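Local coordinates for 4-hydroxy-tetrahydrodipicolinate synthase (PDB 6T3T), which probably catalyses the condensation of pyruvate with L-aspartate-beta-semialdehyde to 4-hydroxy-tetrahydrodipicolinate in the diaminopimelate route to lysine, at residues Q4-A9 / R213-L218; A83-L88 / F116-A121. All coordinates share one frame; numbering follows the deposited sequence.

Interaction 1. Residues Q4-A9 / R213-L218; sequences QGTYTA and RPVSAL
Thr6 carries the whole contact from strand 5-9, setting its branched side chain against Val215 and Ser216 of helix 212-223. The tight part lies at Ser216, where the hydroxyl OG1 of Thr6 comes to 3.2 Å from CA of Ser216. This brings the CA atoms of Thr6 and Ser216 to 5.3 Å. The methyl branch of the threonine makes an ordinary van der Waals contact. With Thr6 CG2 anti to the backbone N and OG1 beside that N (chi1 -54°), the methyl is left to meet the valine, Thr6 CG2 lying 3.9 Å from Val215 CG1 while the two side chains cross at about a right angle.

The looser side is filled by one water, in a contact whose three touching residues are all buried. It lies 2.6 Å from Thr6 OG1 and donates to the backbone O of Ser216 at 2.8 Å, linking the strand's hydroxyl to a helix carbonyl. Ser216 OG turns back into its own helix, where it is hydrogen-bonded to Arg220 NH2 and to the backbone O of Pro212.

In the (beta/alpha)8 barrel this joins the first strand to the helix that follows the eighth, where the barrel closes. Strand 5-9 pairs there with strand 202-205, whose Val203 touches Thr6 and whose Ser205 touches Val215, while helix 227-243 packs against Ala217 and Leu218.

Interaction 2. Residues A83-L88 / F116-A121; sequences AEAIHL and FRHFSA
Side-chain torsions bring Ile86 and His118 to the interface between helices 82-95 and 112-125. In Ile86, CG1 stands anti to the carbonyl carbon and beside the backbone N (chi1 -75°), and an extended chi2 of 170° carries CD1 outward to the neighbouring helix. In His118, CG lies anti to the backbone N (chi1 171°), which takes the ring toward Ala85.

The resulting touches are light. The methyl of Ala85 meets the imidazole obliquely, its CB 4.3 Å from CE1 of His118. Ile86 CD1 stops 4.1 Å from the backbone O of Ala121, a van der Waals approach to a carbonyl. Even the nearest backbones, at Ile86 and Ala121, keep their CA atoms 7.9 Å apart. Ala85 offers its methyl to the histidine, whereas Ala121 meets Ile86 most closely through its backbone O.

What steadies the histidine lies around this pair. Its ND1 is hydrogen-bonded to Thr82 OG1, at the start of the opposite helix, which should restrain the ring's rotation and adds a polar tie to the apolar touch at Ala85. On its own helix, CD2 of His118 rests over the centre of one face of the Phe119 ring, 3.8 Å above its plane.

These are neighbouring outer helices of the barrel, following strands 72-76 and 99-103. Ile122 and Ser125 of helix 112-125 extend the packing against Ile86, Ile122 also touching Ala85. Pro105 in a loop and Pro270 of the second subunit both pack on His118, while helix 145-154 lies against Phe116, Phe119 and Ser120.

Interactions 1 and 2 lie on opposite sides of the chain's centre, their own centres 29 Å apart and their nearest atoms about 16 Å apart, so they never touch. They are nonetheless parts of one barrel, with 83-88 / 116-121 nested inside the long span of chain that 4-9 / 213-218 closes. Interaction 1 joins an inner strand to a helix; interaction 2 joins two helices of the outer layer. Neither reaches the predicted active site: the side chain of Thr6 is about 8 Å from that of Val204, a predicted pyruvate-binding residue, and about 11 Å from that of Lys162, the likely Schiff-base lysine, while that of His118 is about 10 Å from that of Tyr133, the likely proton donor or acceptor.

Interaction 1. Residues Q4-A9 / R213-L218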
ATOM      1  N   GLN A   4      12.691  17.206  24.992  1.00 20.01           N
ATOM      2  CA  GLN A   4      12.056  18.198  24.135  1.00 20.74           C
ATOM      3  C   GLN A   4      13.117  18.890  23.302  1.00 18.77           C
ATOM      4  O   GLN A   4      14.307  18.834  23.608  1.00 15.52           O
ATOM      5  CB  GLN A   4      11.292  19.265  24.930  1.00 22.68           C
ATOM      6  CG  GLN A   4      10.012  18.790  25.529  1.00 30.53           C
ATOM      7  CD  GLN A   4       9.202  19.916  26.139  1.00 39.32           C
ATOM      8  OE1 GLN A   4       9.694  21.051  26.279  1.00 44.25           O
ATOM      9  NE2 GLN A   4       7.952  19.615  26.506  1.00 32.70           N
ATOM     10  N   GLY A   5      12.677  19.482  22.199  1.00 19.11           N
ATOM     11  CA  GLY A   5      13.594  20.240  21.382  1.00 16.16           C
ATOM     12  C   GLY A   5      14.138  19.462  20.201  1.00 17.57           C
ATOM     13  O   GLY A   5      13.478  18.564  19.677  1.00 19.70           O
ATOM     14  N   THR A   6      15.355  19.797  19.787  1.00 21.78           N
ATOM     15  CA  THR A   6      15.940  19.295  18.547  1.00 20.39           C
ATOM     16  C   THR A   6      17.194  18.490  18.847  1.00 18.81           C
ATOM     17  O   THR A   6      18.148  19.013  19.442  1.00 18.88           O
ATOM     18  CB  THR A   6      16.270  20.438  17.594  1.00 15.84           C
ATOM     19  OG1 THR A   6      15.096  21.223  17.394  1.00 19.76           O
ATOM     20  CG2 THR A   6      16.773  19.862  16.246  1.00 14.50           C
ATOM     21  N   TYR A   7      17.191  17.240  18.392  1.00 16.00           N
ATOM     22  CA  TYR A   7      18.291  16.298  18.507  1.00 14.90           C
ATOM     23  C   TYR A   7      18.765  15.926  17.110  1.00 15.95           C
ATOM     24  O   TYR A   7      17.956  15.595  16.242  1.00 20.84           O
ATOM     25  CB  TYR A   7      17.816  15.040  19.256  1.00 16.41           C
ATOM     26  CG  TYR A   7      17.564  15.277  20.736  1.00 24.15           C
ATOM     27  CD1 TYR A   7      16.470  16.017  21.186  1.00 23.39           C
ATOM     28  CD2 TYR A   7      18.439  14.773  21.685  1.00 23.17           C
ATOM     29  CE1 TYR A   7      16.282  16.268  22.554  1.00 23.68           C
ATOM     30  CE2 TYR A   7      18.246  15.005  23.040  1.00 29.99           C
ATOM     31  CZ  TYR A   7      17.174  15.742  23.463  1.00 30.53           C
ATOM     32  OH  TYR A   7      17.007  15.936  24.814  1.00 43.51           O
ATOM     33  N   THR A   8      20.064  15.965  16.874  1.00 17.37           N
ATOM     34  CA  THR A   8      20.587  15.746  15.535  1.00 14.24           C
ATOM     35  C   THR A   8      21.058  14.300  15.406  1.00 13.03           C
ATOM     36  O   THR A   8      21.938  13.873  16.153  1.00 14.66           O
ATOM     37  CB  THR A   8      21.723  16.739  15.267  1.00 16.87           C
ATOM     38  OG1 THR A   8      21.211  18.072  15.409  1.00 15.11           O
ATOM     39  CG2 THR A   8      22.367  16.549  13.857  1.00 11.89           C
ATOM     40  N   ALA A   9      20.452  13.537  14.491  1.00 13.11           N
ATOM     41  CA  ALA A   9      20.988  12.233  14.100  1.00 17.07           C
ATOM     42  C   ALA A   9      22.184  12.506  13.192  1.00 17.00           C
ATOM     43  O   ALA A   9      22.022  12.871  12.027  1.00 18.45           O
ATOM     44  CB  ALA A   9      19.928  11.381  13.401  1.00 15.91           C
ATOM     45  N   ARG A 213      20.678  25.738  13.578  1.00 17.82           N
ATOM     46  CA  ARG A 213      19.907  26.834  14.167  1.00 19.58           C
ATOM     47  C   ARG A 213      18.518  26.991  13.569  1.00 17.02           C
ATOM     48  O   ARG A 213      17.560  27.148  14.344  1.00 14.13           O
ATOM     49  CB  ARG A 213      20.654  28.160  14.049  1.00 20.36           C
ATOM     50  CG  ARG A 213      21.291  28.674  15.301  1.00 31.45           C
ATOM     51  CD  ARG A 213      21.713  30.130  15.141  1.00 23.49           C
ATOM     52  NE  ARG A 213      21.527  30.862  16.371  1.00 33.67           N
ATOM     53  CZ  ARG A 213      22.520  31.128  17.209  1.00 30.36           C
ATOM     54  NH1 ARG A 213      22.287  31.786  18.320  1.00 35.06           N
ATOM     55  NH2 ARG A 213      23.750  30.732  16.925  1.00 33.21           N
ATOM     56  N   PRO A 214      18.331  27.015  12.237  1.00 16.87           N
ATOM     57  CA  PRO A 214      16.959  27.128  11.705  1.00 14.18           C
ATOM     58  C   PRO A 214      16.038  25.967  12.079  1.00 14.77           C
ATOM     59  O   PRO A 214      14.853  26.188  12.355  1.00 16.78           O
ATOM     60  CB  PRO A 214      17.201  27.227  10.192  1.00 13.65           C
ATOM     61  CG  PRO A 214      18.560  27.819  10.075  1.00 15.49           C
ATOM     62  CD  PRO A 214      19.322  27.088  11.150  1.00 16.34           C
ATOM     63  N   VAL A 215      16.529  24.727  12.035  1.00 15.06           N
ATOM     64  CA  VAL A 215      15.684  23.580  12.368  1.00 16.31           C
ATOM     65  C   VAL A 215      15.265  23.634  13.830  1.00 18.78           C
ATOM     66  O   VAL A 215      14.104  23.383  14.169  1.00 18.49           O
ATOM     67  CB  VAL A 215      16.408  22.258  12.045  1.00 13.97           C
ATOM     68  CG1 VAL A 215      15.693  21.087  12.681  1.00 18.68           C
ATOM     69  CG2 VAL A 215      16.493  22.058  10.536  1.00 17.60           C
ATOM     70  N   SER A 216      16.225  23.895  14.726  1.00 18.25           N
ATOM     71  CA  SER A 216      15.901  24.025  16.145  1.00 16.53           C
ATOM     72  C   SER A 216      15.019  25.244  16.417  1.00 17.01           C
ATOM     73  O   SER A 216      14.174  25.207  17.323  1.00 17.18           O
ATOM     74  CB  SER A 216      17.198  24.070  16.961  1.00 16.36           C
ATOM     75  OG  SER A 216      17.848  25.315  16.809  1.00 22.39           O
ATOM     76  N   ALA A 217      15.200  26.336  15.662  1.00 15.40           N
ATOM     77  CA  ALA A 217      14.302  27.479  15.820  1.00 21.08           C
ATOM     78  C   ALA A 217      12.880  27.109  15.408  1.00 15.55           C
ATOM     79  O   ALA A 217      11.908  27.540  16.042  1.00 17.89           O
ATOM     80  CB  ALA A 217      14.790  28.666  14.996  1.00 12.11           C
ATOM     81  N   LEU A 218      12.744  26.281  14.375  1.00 17.88           N
ATOM     82  CA  LEU A 218      11.416  25.855  13.948  1.00 19.11           C
ATOM     83  C   LEU A 218      10.650  25.246  15.111  1.00 16.40           C
ATOM     84  O   LEU A 218       9.481  25.584  15.353  1.00 16.87           O
ATOM     85  CB  LEU A 218      11.529  24.883  12.773  1.00 20.40           C
ATOM     86  CG  LEU A 218      10.272  24.553  11.943  1.00 24.18           C
ATOM     87  CD1 LEU A 218      10.628  24.100  10.532  1.00 22.12           C
ATOM     88  CD2 LEU A 218       9.498  23.460  12.606  1.00 21.71           C
TER
HETATM   89  O   HOH W   1      14.507  23.068  19.144  1.00 19.43           O

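Interaction 2. Residues A83-L88 / F116-A121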
ATOM      1  N   ALA A  83      19.346  -9.751  22.336  1.00 22.47           N
ATOM      2  CA  ALA A  83      20.602  -9.864  23.074  1.00 22.79           C
ATOM      3  C   ALA A  83      21.623  -8.827  22.617  1.00 24.13           C
ATOM      4  O   ALA A  83      22.260  -8.173  23.448  1.00 18.51           O
ATOM      5  CB  ALA A  83      21.164 -11.280  22.928  1.00 25.47           C
ATOM      6  N   GLU A  84      21.773  -8.635  21.302  1.00 23.17           N
ATOM      7  CA  GLU A  84      22.752  -7.661  20.828  1.00 25.57           C
ATOM      8  C   GLU A  84      22.368  -6.241  21.216  1.00 25.95           C
ATOM      9  O   GLU A  84      23.253  -5.408  21.461  1.00 20.19           O
ATOM     10  CB  GLU A  84      22.955  -7.733  19.323  1.00 23.24           C
ATOM     11  CG  GLU A  84      24.127  -6.843  18.926  1.00 24.97           C
ATOM     12  CD  GLU A  84      24.360  -6.732  17.421  1.00 42.23           C
ATOM     13  OE1 GLU A  84      23.436  -7.022  16.630  1.00 41.22           O
ATOM     14  OE2 GLU A  84      25.500  -6.366  17.030  1.00 51.44           O
ATOM     15  N   ALA A  85      21.060  -5.933  21.225  1.00 20.12           N
ATOM     16  CA  ALA A  85      20.612  -4.616  21.670  1.00 22.69           C
ATOM     17  C   ALA A  85      20.931  -4.407  23.148  1.00 20.81           C
ATOM     18  O   ALA A  85      21.327  -3.315  23.559  1.00 19.20           O
ATOM     19  CB  ALA A  85      19.107  -4.445  21.405  1.00 21.45           C
ATOM     20  N   ILE A  86      20.746  -5.441  23.963  1.00 23.63           N
ATOM     21  CA  ILE A  86      21.105  -5.351  25.376  1.00 22.68           C
ATOM     22  C   ILE A  86      22.595  -5.072  25.522  1.00 24.15           C
ATOM     23  O   ILE A  86      23.012  -4.169  26.260  1.00 24.86           O
ATOM     24  CB  ILE A  86      20.692  -6.642  26.103  1.00 23.05           C
ATOM     25  CG1 ILE A  86      19.178  -6.663  26.319  1.00 16.40           C
ATOM     26  CG2 ILE A  86      21.493  -6.826  27.417  1.00 20.67           C
ATOM     27  CD1 ILE A  86      18.664  -8.025  26.818  1.00 20.09           C
ATOM     28  N   HIS A  87      23.416  -5.798  24.769  1.00 20.27           N
ATOM     29  CA  HIS A  87      24.861  -5.625  24.874  1.00 23.71           C
ATOM     30  C   HIS A  87      25.270  -4.229  24.446  1.00 22.99           C
ATOM     31  O   HIS A  87      26.005  -3.544  25.163  1.00 24.99           O
ATOM     32  CB  HIS A  87      25.581  -6.689  24.038  1.00 27.53           C
ATOM     33  CG  HIS A  87      27.077  -6.572  24.061  1.00 38.68           C
ATOM     34  ND1 HIS A  87      27.834  -6.871  25.178  1.00 44.29           N
ATOM     35  CD2 HIS A  87      27.958  -6.183  23.107  1.00 41.07           C
ATOM     36  CE1 HIS A  87      29.112  -6.672  24.908  1.00 40.99           C
ATOM     37  NE2 HIS A  87      29.215  -6.251  23.661  1.00 36.68           N
ATOM     38  N   LEU A  88      24.750  -3.767  23.301  1.00 26.21           N
ATOM     39  CA  LEU A  88      25.023  -2.409  22.826  1.00 22.07           C
ATOM     40  C   LEU A  88      24.550  -1.371  23.831  1.00 19.43           C
ATOM     41  O   LEU A  88      25.252  -0.387  24.094  1.00 23.64           O
ATOM     42  CB  LEU A  88      24.317  -2.158  21.475  1.00 18.22           C
ATOM     43  CG  LEU A  88      25.001  -2.788  20.266  1.00 26.70           C
ATOM     44  CD1 LEU A  88      24.136  -2.674  18.981  1.00 25.44           C
ATOM     45  CD2 LEU A  88      26.409  -2.190  20.092  1.00 20.94           C
ATOM     46  N   PHE A 116       6.890  -6.120  22.435  1.00 17.66           N
ATOM     47  CA  PHE A 116       6.753  -5.868  23.864  1.00 20.39           C
ATOM     48  C   PHE A 116       7.833  -6.595  24.667  1.00 19.55           C
ATOM     49  O   PHE A 116       8.490  -5.995  25.527  1.00 19.70           O
ATOM     50  CB  PHE A 116       5.352  -6.279  24.336  1.00 20.56           C
ATOM     51  CG  PHE A 116       5.157  -6.112  25.811  1.00 26.36           C
ATOM     52  CD1 PHE A 116       4.849  -4.867  26.347  1.00 24.77           C
ATOM     53  CD2 PHE A 116       5.329  -7.180  26.675  1.00 25.17           C
ATOM     54  CE1 PHE A 116       4.695  -4.704  27.715  1.00 21.83           C
ATOM     55  CE2 PHE A 116       5.168  -7.012  28.042  1.00 25.66           C
ATOM     56  CZ  PHE A 116       4.852  -5.776  28.558  1.00 22.89           C
ATOM     57  N   ARG A 117       8.040  -7.889  24.399  1.00 21.84           N
ATOM     58  CA  ARG A 117       9.106  -8.621  25.090  1.00 20.77           C
ATOM     59  C   ARG A 117      10.487  -8.080  24.743  1.00 20.17           C
ATOM     60  O   ARG A 117      11.368  -8.024  25.608  1.00 19.85           O
ATOM     61  CB  ARG A 117       9.037 -10.102  24.752  1.00 16.19           C
ATOM     62  CG  ARG A 117       7.782 -10.780  25.247  1.00 24.35           C
ATOM     63  CD  ARG A 117       7.774 -12.237  24.852  1.00 28.70           C
ATOM     64  NE  ARG A 117       6.453 -12.840  25.055  1.00 35.18           N
ATOM     65  CZ  ARG A 117       6.055 -13.380  26.198  1.00 34.24           C
ATOM     66  NH1 ARG A 117       6.879 -13.404  27.237  1.00 34.74           N
ATOM     67  NH2 ARG A 117       4.838 -13.892  26.307  1.00 38.60           N
ATOM     68  N   HIS A 118      10.706  -7.699  23.479  1.00 19.18           N
ATOM     69  CA  HIS A 118      12.008  -7.183  23.065  1.00 18.65           C
ATOM     70  C   HIS A 118      12.342  -5.903  23.825  1.00 17.31           C
ATOM     71  O   HIS A 118      13.396  -5.787  24.465  1.00 19.84           O
ATOM     72  CB  HIS A 118      12.001  -6.931  21.557  1.00 17.58           C
ATOM     73  CG  HIS A 118      13.198  -6.205  21.035  1.00 18.44           C
ATOM     74  ND1 HIS A 118      14.364  -6.853  20.686  1.00 14.15           N
ATOM     75  CD2 HIS A 118      13.392  -4.894  20.744  1.00 17.91           C
ATOM     76  CE1 HIS A 118      15.227  -5.970  20.214  1.00 20.86           C
ATOM     77  NE2 HIS A 118      14.659  -4.776  20.230  1.00 20.03           N
ATOM     78  N   PHE A 119      11.456  -4.920  23.747  1.00 16.02           N
ATOM     79  CA  PHE A 119      11.742  -3.643  24.387  1.00 19.03           C
ATOM     80  C   PHE A 119      11.717  -3.770  25.911  1.00 22.17           C
ATOM     81  O   PHE A 119      12.578  -3.195  26.590  1.00 18.64           O
ATOM     82  CB  PHE A 119      10.765  -2.568  23.891  1.00 19.12           C
ATOM     83  CG  PHE A 119      11.028  -2.107  22.450  1.00 15.59           C
ATOM     84  CD1 PHE A 119      12.207  -1.450  22.121  1.00 19.63           C
ATOM     85  CD2 PHE A 119      10.088  -2.308  21.448  1.00 15.82           C
ATOM     86  CE1 PHE A 119      12.456  -1.018  20.815  1.00 14.21           C
ATOM     87  CE2 PHE A 119      10.331  -1.869  20.120  1.00 16.65           C
ATOM     88  CZ  PHE A 119      11.532  -1.248  19.813  1.00 12.14           C
ATOM     89  N   SER A 120      10.808  -4.594  26.469  1.00 19.18           N
ATOM     90  CA  SER A 120      10.791  -4.764  27.926  1.00 21.75           C
ATOM     91  C   SER A 120      12.095  -5.370  28.433  1.00 18.29           C
ATOM     92  O   SER A 120      12.622  -4.938  29.464  1.00 24.54           O
ATOM     93  CB  SER A 120       9.623  -5.629  28.379  1.00 20.11           C
ATOM     94  OG  SER A 120       8.388  -5.022  28.066  1.00 23.19           O
ATOM     95  N   ALA A 121      12.627  -6.358  27.724  1.00 16.55           N
ATOM     96  CA  ALA A 121      13.865  -6.989  28.154  1.00 21.05           C
ATOM     97  C   ALA A 121      15.023  -6.000  28.143  1.00 21.64           C
ATOM     98  O   ALA A 121      15.851  -6.017  29.050  1.00 20.96           O
ATOM     99  CB  ALA A 121      14.182  -8.192  27.266  1.00 13.89           C
TER